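Local coordinates for surface presentation of antigens protein SpaS (Shigella flexneri, PDB 2VT1), which is an inner-membrane type III secretion exporter protein, represented by its cytoplasmic domain, and is required for secretion of the Ipa antigens and for host-cell invasion, at residues K55-Y60 with F65-E70. Numbering follows the deposited sequence.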
loop_
_atom_site.group_PDB
_atom_site.type_symbol
_atom_site.label_atom_id
_atom_site.label_comp_id
_atom_site.label_asym_id
_atom_site.label_seq_id
_atom_site.Cartn_x
_atom_site.Cartn_y
_atom_site.Cartn_z
ATOM N N LYS B 55 4.265 8.473 -8.128
ATOM C CA LYS B 55 4.425 9.639 -9.004
ATOM C C LYS B 55 3.101 10.361 -9.278
ATOM O O LYS B 55 3.114 11.511 -9.738
ATOM C CB LYS B 55 5.063 9.257 -10.351
ATOM C CG LYS B 55 6.501 8.723 -10.296
ATOM C CD LYS B 55 7.494 9.693 -9.655
ATOM C CE LYS B 55 7.875 10.877 -10.562
ATOM N NZ LYS B 55 8.729 11.929 -9.889
ATOM N N THR B 56 1.966 9.707 -8.999
ATOM C CA THR B 56 0.650 10.259 -9.361
ATOM C C THR B 56 -0.307 10.562 -8.197
ATOM O O THR B 56 -1.307 11.246 -8.404
ATOM C CB THR B 56 -0.138 9.329 -10.330
ATOM O OG1 THR B 56 -0.233 8.017 -9.771
ATOM C CG2 THR B 56 0.529 9.256 -11.690
ATOM N N HIS B 57 -0.032 10.050 -6.999
ATOM C CA HIS B 57 -1.000 10.146 -5.903
ATOM C C HIS B 57 -0.446 10.748 -4.612
ATOM O O HIS B 57 0.758 10.711 -4.350
ATOM C CB HIS B 57 -1.596 8.773 -5.583
ATOM C CG HIS B 57 -2.572 8.273 -6.608
ATOM N ND1 HIS B 57 -2.178 7.622 -7.758
ATOM C CD2 HIS B 57 -3.924 8.307 -6.642
ATOM C CE1 HIS B 57 -3.246 7.293 -8.463
ATOM N NE2 HIS B 57 -4.318 7.704 -7.811
ATOM N N THR B 58 -1.354 11.315 -3.821
ATOM C CA THR B 58 -1.055 11.738 -2.462
ATOM C C THR B 58 -1.670 10.721 -1.493
ATOM O O THR B 58 -2.564 9.967 -1.865
ATOM C CB THR B 58 -1.602 13.175 -2.175
ATOM O OG1 THR B 58 -3.010 13.119 -1.920
ATOM C CG2 THR B 58 -1.351 14.086 -3.354
ATOM N N LYS B 59 -1.198 10.691 -0.250
ATOM C CA LYS B 59 -1.676 9.703 0.710
ATOM C C LYS B 59 -3.115 10.003 1.081
ATOM O O LYS B 59 -3.598 11.123 0.886
ATOM C CB LYS B 59 -0.808 9.707 1.972
ATOM C CG LYS B 59 -0.877 10.999 2.760
ATOM C CD LYS B 59 -0.466 10.792 4.215
ATOM C CE LYS B 59 1.026 10.510 4.357
ATOM N NZ LYS B 59 1.391 10.367 5.795
ATOM N N TYR B 60 -3.785 8.998 1.634
ATOM C CA TYR B 60 -5.175 9.103 2.034
ATOM C C TYR B 60 -6.054 9.575 0.884
ATOM O O TYR B 60 -6.857 10.509 1.036
ATOM C CB TYR B 60 -5.326 10.029 3.242
ATOM C CG TYR B 60 -4.462 9.636 4.426
ATOM C CD1 TYR B 60 -4.475 8.337 4.919
ATOM C CD2 TYR B 60 -3.650 10.564 5.054
ATOM C CE1 TYR B 60 -3.697 7.972 6.001
ATOM C CE2 TYR B 60 -2.866 10.212 6.143
ATOM C CZ TYR B 60 -2.898 8.914 6.615
ATOM O OH TYR B 60 -2.113 8.554 7.686
ATOM N N PHE B 65 -9.265 6.459 -11.657
ATOM C CA PHE B 65 -9.890 5.481 -12.560
ATOM C C PHE B 65 -8.863 4.802 -13.433
ATOM O O PHE B 65 -9.004 3.636 -13.777
ATOM C CB PHE B 65 -10.964 6.136 -13.445
ATOM N N GLU B 66 -7.816 5.537 -13.775
ATOM C CA GLU B 66 -6.802 5.052 -14.699
ATOM C C GLU B 66 -6.026 3.842 -14.158
ATOM O O GLU B 66 -5.617 2.981 -14.927
ATOM C CB GLU B 66 -5.836 6.194 -15.053
ATOM N N HIS B 67 -5.828 3.775 -12.841
ATOM C CA HIS B 67 -4.938 2.758 -12.252
ATOM C C HIS B 67 -5.700 1.772 -11.387
ATOM O O HIS B 67 -5.119 0.860 -10.818
ATOM C CB HIS B 67 -3.839 3.410 -11.413
ATOM C CG HIS B 67 -3.123 4.515 -12.117
ATOM N ND1 HIS B 67 -3.083 5.804 -11.629
ATOM C CD2 HIS B 67 -2.434 4.535 -13.284
ATOM C CE1 HIS B 67 -2.394 6.568 -12.459
ATOM N NE2 HIS B 67 -1.989 5.822 -13.470
ATOM N N LEU B 68 -7.004 1.966 -11.313
ATOM C CA LEU B 68 -7.876 1.170 -10.476
ATOM C C LEU B 68 -7.741 -0.358 -10.669
ATOM O O LEU B 68 -7.560 -1.107 -9.708
ATOM C CB LEU B 68 -9.300 1.607 -10.779
ATOM C CG LEU B 68 -10.400 1.312 -9.773
ATOM C CD1 LEU B 68 -11.711 1.867 -10.319
ATOM C CD2 LEU B 68 -10.504 -0.183 -9.482
ATOM N N ASP B 69 -7.867 -0.817 -11.905
ATOM C CA ASP B 69 -7.812 -2.253 -12.223
ATOM C C ASP B 69 -6.429 -2.868 -11.987
ATOM O O ASP B 69 -6.308 -4.017 -11.603
ATOM C CB ASP B 69 -8.192 -2.475 -13.694
ATOM C CG ASP B 69 -9.631 -2.930 -13.877
ATOM O OD1 ASP B 69 -10.376 -2.239 -14.610
ATOM O OD2 ASP B 69 -10.025 -3.970 -13.294
ATOM N N GLU B 70 -5.379 -2.110 -12.251
ATOM C CA GLU B 70 -4.013 -2.588 -12.013
ATOM C C GLU B 70 -3.788 -2.840 -10.526
ATOM O O GLU B 70 -3.018 -3.724 -10.154
ATOM C CB GLU B 70 -2.989 -1.577 -12.536
ATOM C CG GLU B 70 -1.549 -2.063 -12.459
ATOM C CD GLU B 70 -0.560 -1.135 -13.150
ATOM O OE1 GLU B 70 -0.990 -0.102 -13.716
ATOM O OE2 GLU B 70 0.653 -1.448 -13.127
#
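With CG anti to the carbonyl carbon, His57 (chi1 -73°) and His67 (chi1 -50°) send their imidazoles past each other in opposite directions. They meet on the surface of the cytoplasmic domain of this type III secretion exporter, where helix 47-56 ends and the chain returns through strand 61-62 toward helix 68-80. The rings touch rim to rim, and neither lies over the face of the other. His67 ND1 sits 3.5 Å from His57 CE1, close to the plane of the His57 ring. The planes are turned 67° apart, and no hydrogen bond crosses between the segments.

Both nitrogens of His57 are engaged. His57 ND1 donates to Thr56 OG1 at 2.8 Å, with the hydroxyl tilted from the ring plane, and NE2 accepts the backbone N-H of Asp64, just after strand 61-62. These two bonds fix the rotation of the ring. Thr56 OG1 also bonds Lys52 O, one turn back in the helix. The His67 side chain also packs against Lys52, and Glu66 CB lies over the centre of one face of its ring. Thr56 reaches His67 obliquely, from the opposite direction: its OG1 is 3.7 Å from His67 CE1, and its methyl CG2 is 4.0 Å from that same carbon.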